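Long-range contacts in UPF0336 protein Rv0637 (Mycobacterium tuberculosis, PDB 5ZY8), which probably acts as the HadC subunit of a (3R)-hydroxyacyl-[acyl-carrier-protein] dehydratase, with a hot-dog fold: residues F18-E23 with K95-G100; F91-P96 with L134-Y139; K102-M107 with T128-E133. All coordinates share one frame; numbering follows the deposited sequence.

Interaction 1. Residues F18-E23 with K95-G100; sequences FIVGRE and KPVLAG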
loop_
_atom_site.group_PDB
_atom_site.type_symbol
_atom_site.label_atom_id
_atom_site.label_comp_id
_atom_site.label_asym_id
_atom_site.label_seq_id
_atom_site.Cartn_x
_atom_site.Cartn_y
_atom_site.Cartn_z
ATOM N N PHE C 18 -0.886 -9.644 12.628
ATOM C CA PHE C 18 -1.123 -8.612 11.627
ATOM C C PHE C 18 -1.664 -7.382 12.340
ATOM O O PHE C 18 -2.669 -7.475 13.052
ATOM C CB PHE C 18 -2.104 -9.127 10.565
ATOM C CG PHE C 18 -2.500 -8.115 9.528
ATOM C CD1 PHE C 18 -3.526 -7.203 9.772
ATOM C CD2 PHE C 18 -1.891 -8.103 8.284
ATOM C CE1 PHE C 18 -3.907 -6.280 8.806
ATOM C CE2 PHE C 18 -2.273 -7.183 7.305
ATOM C CZ PHE C 18 -3.276 -6.272 7.570
ATOM N N ILE C 19 -1.004 -6.240 12.164
ATOM C CA ILE C 19 -1.483 -4.983 12.732
ATOM C C ILE C 19 -2.287 -4.255 11.667
ATOM O O ILE C 19 -1.793 -4.008 10.559
ATOM C CB ILE C 19 -0.330 -4.093 13.221
ATOM C CG1 ILE C 19 0.479 -4.778 14.320
ATOM C CG2 ILE C 19 -0.906 -2.785 13.749
ATOM C CD1 ILE C 19 -0.228 -4.823 15.639
ATOM N N VAL C 20 -3.523 -3.901 11.998
ATOM C CA VAL C 20 -4.346 -3.128 11.078
ATOM C C VAL C 20 -3.852 -1.685 11.145
ATOM O O VAL C 20 -4.108 -0.976 12.121
ATOM C CB VAL C 20 -5.833 -3.237 11.433
ATOM C CG1 VAL C 20 -6.652 -2.448 10.445
ATOM C CG2 VAL C 20 -6.261 -4.695 11.436
ATOM N N GLY C 21 -3.150 -1.250 10.089
ATOM C CA GLY C 21 -2.406 -0.006 10.120
ATOM C C GLY C 21 -3.244 1.183 9.696
ATOM O O GLY C 21 -3.946 1.128 8.685
ATOM N N ARG C 22 -3.141 2.274 10.468
ATOM C CA ARG C 22 -3.967 3.466 10.243
ATOM C C ARG C 22 -3.801 4.021 8.830
ATOM O O ARG C 22 -4.757 4.031 8.044
ATOM C CB ARG C 22 -3.626 4.542 11.285
ATOM C CG ARG C 22 -4.411 5.852 11.158
ATOM C CD ARG C 22 -3.935 6.846 12.213
ATOM N NE ARG C 22 -4.613 8.145 12.170
ATOM C CZ ARG C 22 -4.017 9.302 11.879
ATOM N NH1 ARG C 22 -2.726 9.329 11.593
ATOM N NH2 ARG C 22 -4.705 10.435 11.879
ATOM N N GLU C 23 -2.584 4.470 8.480
ATOM C CA GLU C 23 -2.400 5.117 7.180
ATOM C C GLU C 23 -2.721 4.160 6.048
ATOM O O GLU C 23 -3.273 4.567 5.014
ATOM C CB GLU C 23 -0.963 5.629 6.994
ATOM C CG GLU C 23 -0.307 6.414 8.138
ATOM C CD GLU C 23 -1.126 7.608 8.623
ATOM O OE1 GLU C 23 -1.035 7.922 9.836
ATOM O OE2 GLU C 23 -1.818 8.254 7.795
ATOM N N LYS C 95 -16.909 -8.564 15.426
ATOM C CA LYS C 95 -16.568 -7.302 16.056
ATOM C C LYS C 95 -16.088 -6.376 14.957
ATOM O O LYS C 95 -15.576 -6.837 13.930
ATOM C CB LYS C 95 -15.483 -7.473 17.130
ATOM C CG LYS C 95 -15.829 -8.536 18.151
ATOM C CD LYS C 95 -15.138 -8.333 19.486
ATOM C CE LYS C 95 -15.858 -9.132 20.564
ATOM N NZ LYS C 95 -15.433 -10.552 20.563
ATOM N N PRO C 96 -16.225 -5.066 15.138
ATOM C CA PRO C 96 -15.655 -4.142 14.159
ATOM C C PRO C 96 -14.141 -4.202 14.243
ATOM O O PRO C 96 -13.566 -4.288 15.337
ATOM C CB PRO C 96 -16.204 -2.781 14.591
ATOM C CG PRO C 96 -16.418 -2.921 16.056
ATOM C CD PRO C 96 -16.816 -4.357 16.287
ATOM N N VAL C 97 -13.497 -4.152 13.082
ATOM C CA VAL C 97 -12.042 -4.206 12.992
ATOM C C VAL C 97 -11.528 -2.785 12.789
ATOM O O VAL C 97 -11.873 -2.116 11.804
ATOM C CB VAL C 97 -11.571 -5.163 11.882
ATOM C CG1 VAL C 97 -12.318 -4.921 10.591
ATOM C CG2 VAL C 97 -10.077 -5.032 11.671
ATOM N N LEU C 98 -10.729 -2.314 13.742
ATOM C CA LEU C 98 -10.281 -0.933 13.764
ATOM C C LEU C 98 -8.780 -0.818 13.542
ATOM O O LEU C 98 -8.013 -1.781 13.694
ATOM C CB LEU C 98 -10.609 -0.255 15.096
ATOM C CG LEU C 98 -11.955 -0.489 15.759
ATOM C CD1 LEU C 98 -11.970 0.254 17.088
ATOM C CD2 LEU C 98 -13.088 -0.034 14.850
ATOM N N ALA C 99 -8.375 0.404 13.197
ATOM C CA ALA C 99 -6.959 0.698 13.094
ATOM C C ALA C 99 -6.313 0.493 14.457
ATOM O O ALA C 99 -6.883 0.848 15.496
ATOM C CB ALA C 99 -6.748 2.127 12.603
ATOM N N GLY C 100 -5.129 -0.114 14.448
ATOM C CA GLY C 100 -4.468 -0.490 15.671
ATOM C C GLY C 100 -4.763 -1.896 16.146
ATOM O O GLY C 100 -4.061 -2.385 17.038
#
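The carbonyl oxygen of V20 receives the backbone N-H of G100 in a nearly straight bond, V20 O to G100 N 2.7 Å with 168° at the hydrogen. The same oxygen is met by the CA-H of A99, with A99 CA 3.4 Å from V20 O, so two successive residues of the 95-100 loop turn to one acceptor, A99 more weakly. G100 bonds with a positive phi of 92°, an easy conformation for glycine. The V20 side chain divides its branches: CG1, anti to the backbone N (chi1 -179°), lies near the L98 carbonyl, while CG2 meets V97 CG2 at 3.8 Å, the two valines crossing at about a right angle. F59 and L103 also pack on V20. In this hot-dog fold the contact sits where strand 11-19 gives way to helix 22-31, G21 being the N-cap residue, and the loop leading into strand 102-113 lies against that junction. At the helix start, A99 CB rests on the backbone of R22, 3.9 Å from R22 CA. The R22 chain runs extended away from the loop to a salt bridge with E42, and its guanidinium also pairs with D16 of the second subunit.

Interaction 2. Residues F91-P96 with L134-Y139; sequences FVFHKP and LVMEAY
V135 O accepts two backbone N-H groups, from H94 N at 3.0 Å and from K95 N, which arrive from the same face of its carbonyl plane. The H94 donor stands well above that plane and its bond is bent (132°), whereas the K95 bond is nearly straight. Farther along, V92 and E137 form an antiparallel hydrogen-bonded pair, with V92 N 2.9 Å from E137 O and the return bond from E137 N to V92 O. Beyond the backbone, H94 NE2 turns to E137 OE2; the modelled separation is too short to trust, but ring and carboxylate are nearly coplanar, 12° apart, and the oxygen lies at the ring edge. The other carboxylate oxygen, E137 OE1, takes Y139 OH at 3.0 Å and a salt bridge from R124. L134 CD2 lies close by the H94 ring. Among the side chains of F91, F93, M136 and A138, the methionine runs beside both phenylalanines, its sulfur making oblique Met-aromatic contacts. A bend at chi3 (-41°) brings M136 CE to F93 CE1, while F91 CD1 touches A138 CB at 4.1 Å. A classic beta bulge sets V135 and M136 opposite C127 of strand 120-129. F91 also pairs with a strand of another protein's chain, continuing the sheet. The chemistry thus divides by sheet face: apolar and sulfur-aromatic on one, on the other a carboxylate probably stabilised by tyrosine and arginine.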
loop_
_atom_site.group_PDB
_atom_site.type_symbol
_atom_site.label_atom_id
_atom_site.label_comp_id
_atom_site.label_asym_id
_atom_site.label_seq_id
_atom_site.Cartn_x
_atom_site.Cartn_y
_atom_site.Cartn_z
ATOM N N PHE C 91 -17.718 -12.096 4.091
ATOM C CA PHE C 91 -17.155 -11.572 5.330
ATOM C C PHE C 91 -18.212 -11.596 6.424
ATOM O O PHE C 91 -19.377 -11.247 6.184
ATOM C CB PHE C 91 -16.647 -10.128 5.186
ATOM C CG PHE C 91 -15.493 -9.965 4.234
ATOM C CD1 PHE C 91 -14.194 -10.161 4.661
ATOM C CD2 PHE C 91 -15.708 -9.557 2.923
ATOM C CE1 PHE C 91 -13.132 -9.995 3.786
ATOM C CE2 PHE C 91 -14.652 -9.386 2.048
ATOM C CZ PHE C 91 -13.365 -9.605 2.479
ATOM N N VAL C 92 -17.816 -12.032 7.621
ATOM C CA VAL C 92 -18.689 -12.017 8.794
ATOM C C VAL C 92 -17.993 -11.248 9.904
ATOM O O VAL C 92 -16.991 -11.718 10.460
ATOM C CB VAL C 92 -19.060 -13.423 9.268
ATOM C CG1 VAL C 92 -20.002 -13.329 10.460
ATOM C CG2 VAL C 92 -19.703 -14.197 8.130
ATOM N N PHE C 93 -18.561 -10.110 10.280
ATOM C CA PHE C 93 -17.950 -9.219 11.257
ATOM C C PHE C 93 -18.623 -9.484 12.593
ATOM O O PHE C 93 -19.757 -9.061 12.826
ATOM C CB PHE C 93 -18.083 -7.766 10.818
ATOM C CG PHE C 93 -17.541 -7.513 9.452
ATOM C CD1 PHE C 93 -16.189 -7.264 9.264
ATOM C CD2 PHE C 93 -18.374 -7.545 8.347
ATOM C CE1 PHE C 93 -15.674 -7.037 7.990
ATOM C CE2 PHE C 93 -17.869 -7.324 7.073
ATOM C CZ PHE C 93 -16.513 -7.067 6.897
ATOM N N HIS C 94 -17.910 -10.201 13.463
ATOM C CA HIS C 94 -18.373 -10.415 14.827
ATOM C C HIS C 94 -17.995 -9.254 15.734
ATOM O O HIS C 94 -18.692 -8.986 16.719
ATOM C CB HIS C 94 -17.807 -11.728 15.367
ATOM C CG HIS C 94 -18.171 -12.921 14.538
ATOM N ND1 HIS C 94 -19.428 -13.485 14.559
ATOM C CD2 HIS C 94 -17.456 -13.630 13.631
ATOM C CE1 HIS C 94 -19.465 -14.506 13.721
ATOM N NE2 HIS C 94 -18.281 -14.615 13.145
ATOM N N LYS C 95 -16.909 -8.564 15.426
ATOM C CA LYS C 95 -16.568 -7.302 16.056
ATOM C C LYS C 95 -16.088 -6.376 14.957
ATOM O O LYS C 95 -15.576 -6.837 13.930
ATOM C CB LYS C 95 -15.483 -7.473 17.130
ATOM C CG LYS C 95 -15.829 -8.536 18.151
ATOM C CD LYS C 95 -15.138 -8.333 19.486
ATOM C CE LYS C 95 -15.858 -9.132 20.564
ATOM N NZ LYS C 95 -15.433 -10.552 20.563
ATOM N N PRO C 96 -16.225 -5.066 15.138
ATOM C CA PRO C 96 -15.655 -4.142 14.159
ATOM C C PRO C 96 -14.141 -4.202 14.243
ATOM O O PRO C 96 -13.566 -4.288 15.337
ATOM C CB PRO C 96 -16.204 -2.781 14.591
ATOM C CG PRO C 96 -16.418 -2.921 16.056
ATOM C CD PRO C 96 -16.816 -4.357 16.287
ATOM N N LEU C 134 -13.187 -13.865 18.779
ATOM C CA LEU C 134 -13.343 -13.920 17.334
ATOM C C LEU C 134 -13.860 -12.587 16.811
ATOM O O LEU C 134 -14.911 -12.104 17.246
ATOM C CB LEU C 134 -14.267 -15.072 16.944
ATOM C CG LEU C 134 -14.450 -15.144 15.441
ATOM C CD1 LEU C 134 -13.214 -15.789 14.963
ATOM C CD2 LEU C 134 -15.625 -16.020 15.072
ATOM N N VAL C 135 -13.103 -11.982 15.893
ATOM C CA VAL C 135 -13.489 -10.679 15.372
ATOM C C VAL C 135 -14.057 -10.812 13.966
ATOM O O VAL C 135 -14.927 -10.027 13.570
ATOM C CB VAL C 135 -12.322 -9.674 15.414
ATOM C CG1 VAL C 135 -11.566 -9.781 16.730
ATOM C CG2 VAL C 135 -11.380 -9.855 14.237
ATOM N N MET C 136 -13.598 -11.806 13.203
ATOM C CA MET C 136 -14.046 -11.911 11.820
ATOM C C MET C 136 -13.793 -13.305 11.268
ATOM O O MET C 136 -12.803 -13.956 11.620
ATOM C CB MET C 136 -13.286 -10.911 10.945
ATOM C CG MET C 136 -13.455 -11.116 9.448
ATOM S SD MET C 136 -12.595 -9.857 8.511
ATOM C CE MET C 136 -12.979 -8.393 9.475
ATOM N N GLU C 137 -14.675 -13.728 10.356
ATOM C CA GLU C 137 -14.442 -14.885 9.506
ATOM C C GLU C 137 -14.593 -14.462 8.055
ATOM O O GLU C 137 -15.458 -13.647 7.724
ATOM C CB GLU C 137 -15.400 -16.033 9.795
ATOM C CG GLU C 137 -15.778 -16.198 11.247
ATOM C CD GLU C 137 -16.966 -17.119 11.408
ATOM O OE1 GLU C 137 -16.990 -18.166 10.727
ATOM O OE2 GLU C 137 -17.879 -16.791 12.195
ATOM N N ALA C 138 -13.768 -15.040 7.186
ATOM C CA ALA C 138 -13.784 -14.732 5.761
ATOM C C ALA C 138 -13.756 -16.038 4.985
ATOM O O ALA C 138 -12.851 -16.857 5.176
ATOM C CB ALA C 138 -12.596 -13.844 5.370
ATOM N N TYR C 139 -14.736 -16.232 4.113
ATOM C CA TYR C 139 -14.817 -17.426 3.286
ATOM C C TYR C 139 -14.492 -17.049 1.852
ATOM O O TYR C 139 -15.148 -16.179 1.266
ATOM C CB TYR C 139 -16.197 -18.074 3.361
ATOM C CG TYR C 139 -16.593 -18.566 4.731
ATOM C CD1 TYR C 139 -16.991 -17.686 5.729
ATOM C CD2 TYR C 139 -16.575 -19.924 5.024
ATOM C CE1 TYR C 139 -17.358 -18.148 6.982
ATOM C CE2 TYR C 139 -16.938 -20.393 6.269
ATOM C CZ TYR C 139 -17.328 -19.504 7.245
ATOM O OH TYR C 139 -17.690 -19.982 8.488
#

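Interaction 3. Residues K102-M107 with T128-E133; sequences KLWARM and TNDDGE
W104 and T128 form an antiparallel hydrogen-bonded pair, W104 N lying 2.6 Å from T128 O with the return bond from T128 N to W104 O at 2.9 Å. Next to it the CA-H of L103 touches T128 O, and that of N129 touches K102 O. The side-chain bond that stands out joins W104 NE1 to D130 OD1 at 3.0 Å: it is almost straight (175°), the oxygen lies in the indole plane at the ring edge, and the carboxylate is only 20° from coplanar with the ring. With CG anti to the carbonyl carbon (chi1 -63°), the indole turns its N-H edge to D130. K102, two residues earlier on the same strand, crosses the same carboxylate, its extended chain laying CD 3.2 Å from D130 OD1 and carrying NZ to a long salt bridge with D130 OD2. The K102 ammonium also makes a cation-pi contact with Y17. Residues 129-132 form the type I plus G1 bulge turn that joins strands 120-129 and 134-143: G132 N bonds N129 O and N129 N bonds E133 O. N129 OD1 accepts D131 N in an Asx turn, while N129 ND2 reaches E133 OE2 at 3.0 Å, near the amide plane but on the oxygen's anti side, out of the carboxylate plane. T128 OG1 gives a second bond to N129 O. At the surface of the fold, the turn is therefore tied to strand 102-113 by one acidic group, whose negative charge is probably eased mainly by the indole N-H and, more weakly, by the distant lysine.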
loop_
_atom_site.group_PDB
_atom_site.type_symbol
_atom_site.label_atom_id
_atom_site.label_comp_id
_atom_site.label_asym_id
_atom_site.label_seq_id
_atom_site.Cartn_x
_atom_site.Cartn_y
_atom_site.Cartn_z
ATOM N N LYS C 102 -4.677 -5.799 16.596
ATOM C CA LYS C 102 -3.748 -6.900 16.376
ATOM C C LYS C 102 -4.557 -8.168 16.113
ATOM O O LYS C 102 -5.389 -8.559 16.937
ATOM C CB LYS C 102 -2.830 -7.061 17.588
ATOM C CG LYS C 102 -1.619 -7.951 17.398
ATOM C CD LYS C 102 -0.973 -8.245 18.742
ATOM C CE LYS C 102 0.454 -8.727 18.578
ATOM N NZ LYS C 102 1.166 -8.878 19.870
ATOM N N LEU C 103 -4.313 -8.807 14.976
ATOM C CA LEU C 103 -5.133 -9.918 14.522
ATOM C C LEU C 103 -4.284 -11.159 14.308
ATOM O O LEU C 103 -3.168 -11.077 13.782
ATOM C CB LEU C 103 -5.848 -9.559 13.210
ATOM C CG LEU C 103 -6.795 -8.361 13.242
ATOM C CD1 LEU C 103 -7.548 -8.250 11.932
ATOM C CD2 LEU C 103 -7.752 -8.496 14.405
ATOM N N TRP C 104 -4.827 -12.312 14.693
ATOM C CA TRP C 104 -4.208 -13.606 14.436
ATOM C C TRP C 104 -5.084 -14.372 13.460
ATOM O O TRP C 104 -6.296 -14.491 13.661
ATOM C CB TRP C 104 -4.016 -14.419 15.722
ATOM C CG TRP C 104 -3.101 -13.775 16.709
ATOM C CD1 TRP C 104 -3.448 -12.906 17.710
ATOM C CD2 TRP C 104 -1.680 -13.941 16.796
ATOM N NE1 TRP C 104 -2.326 -12.519 18.416
ATOM C CE2 TRP C 104 -1.229 -13.142 17.876
ATOM C CE3 TRP C 104 -0.746 -14.686 16.071
ATOM C CZ2 TRP C 104 0.117 -13.069 18.239
ATOM C CZ3 TRP C 104 0.587 -14.620 16.441
ATOM C CH2 TRP C 104 1.005 -13.816 17.513
ATOM N N ALA C 105 -4.460 -14.909 12.425
ATOM C CA ALA C 105 -5.166 -15.533 11.325
ATOM C C ALA C 105 -5.019 -17.044 11.394
ATOM O O ALA C 105 -3.998 -17.580 11.839
ATOM C CB ALA C 105 -4.655 -15.009 9.984
ATOM N N ARG C 106 -6.077 -17.717 10.963
ATOM C CA ARG C 106 -6.151 -19.169 10.966
ATOM C C ARG C 106 -7.035 -19.564 9.799
ATOM O O ARG C 106 -8.206 -19.177 9.754
ATOM C CB ARG C 106 -6.706 -19.693 12.295
ATOM C CG ARG C 106 -6.709 -21.205 12.425
ATOM C CD ARG C 106 -7.580 -21.644 13.588
ATOM N NE ARG C 106 -8.776 -22.366 13.164
ATOM C CZ ARG C 106 -9.819 -22.607 13.956
ATOM N NH1 ARG C 106 -10.873 -23.278 13.496
ATOM N NH2 ARG C 106 -9.809 -22.174 15.212
ATOM N N MET C 107 -6.476 -20.285 8.842
ATOM C CA MET C 107 -7.223 -20.722 7.675
ATOM C C MET C 107 -7.586 -22.194 7.828
ATOM O O MET C 107 -6.707 -23.031 8.048
ATOM C CB MET C 107 -6.397 -20.511 6.414
ATOM C CG MET C 107 -7.189 -20.491 5.136
ATOM S SD MET C 107 -6.030 -20.768 3.802
ATOM C CE MET C 107 -5.634 -22.488 4.112
ATOM N N THR C 128 -8.814 -13.666 14.930
ATOM C CA THR C 128 -8.983 -13.467 16.358
ATOM C C THR C 128 -8.026 -12.368 16.808
ATOM O O THR C 128 -7.036 -12.076 16.133
ATOM C CB THR C 128 -8.725 -14.787 17.115
ATOM O OG1 THR C 128 -7.597 -14.634 17.985
ATOM C CG2 THR C 128 -8.443 -15.931 16.123
ATOM N N ASN C 129 -8.313 -11.751 17.958
ATOM C CA ASN C 129 -7.441 -10.698 18.460
ATOM C C ASN C 129 -6.604 -11.214 19.627
ATOM O O ASN C 129 -6.626 -12.407 19.960
ATOM C CB ASN C 129 -8.236 -9.450 18.844
ATOM C CG ASN C 129 -9.253 -9.697 19.947
ATOM O OD1 ASN C 129 -9.062 -10.538 20.821
ATOM N ND2 ASN C 129 -10.328 -8.922 19.929
ATOM N N ASP C 130 -5.857 -10.298 20.258
ATOM C CA ASP C 130 -4.917 -10.679 21.313
ATOM C C ASP C 130 -5.577 -11.343 22.512
ATOM O O ASP C 130 -4.894 -12.054 23.256
ATOM C CB ASP C 130 -4.120 -9.467 21.793
ATOM C CG ASP C 130 -2.646 -9.565 21.439
ATOM O OD1 ASP C 130 -2.276 -10.470 20.653
ATOM O OD2 ASP C 130 -1.854 -8.747 21.958
ATOM N N ASP C 131 -6.870 -11.132 22.729
ATOM C CA ASP C 131 -7.561 -11.827 23.804
ATOM C C ASP C 131 -8.143 -13.168 23.379
ATOM O O ASP C 131 -8.732 -13.860 24.217
ATOM C CB ASP C 131 -8.685 -10.957 24.372
ATOM C CG ASP C 131 -8.177 -9.658 24.951
ATOM O OD1 ASP C 131 -6.980 -9.585 25.299
ATOM O OD2 ASP C 131 -8.986 -8.716 25.086
ATOM N N GLY C 132 -7.988 -13.564 22.117
ATOM C CA GLY C 132 -8.539 -14.827 21.676
ATOM C C GLY C 132 -10.010 -14.802 21.323
ATOM O O GLY C 132 -10.590 -15.869 21.083
ATOM N N GLU C 133 -10.646 -13.633 21.322
ATOM C CA GLU C 133 -12.026 -13.548 20.871
ATOM C C GLU C 133 -12.074 -13.420 19.354
ATOM O O GLU C 133 -11.136 -12.931 18.715
ATOM C CB GLU C 133 -12.760 -12.375 21.520
ATOM C CG GLU C 133 -12.070 -11.046 21.376
ATOM C CD GLU C 133 -12.642 -9.968 22.287
ATOM O OE1 GLU C 133 -13.761 -10.156 22.813
ATOM O OE2 GLU C 133 -11.978 -8.920 22.463
#

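Overall arrangement
From the N terminus, strand 11-19 leads into helix 22-31, and interaction 1 closes a long loop richer in helix than in strand when the chain returns at 95-100. Interaction 2 opens on the end of strand 85-93, shares K95 and P96 with interaction 1, and closes at strand 134-143. Nested inside its loop, interaction 3 joins strands 102-113 and 120-129 near the hairpin turn into strand 134-143. Interactions 1 and 3 are in series, linked by neighbouring strands 11-19 and 102-113. The salt bridge of K95 with E133 ties together all three contacts, and V97 packs on M136 and V135 on L103, joining one end of the five-stranded antiparallel sheet to its connecting loops.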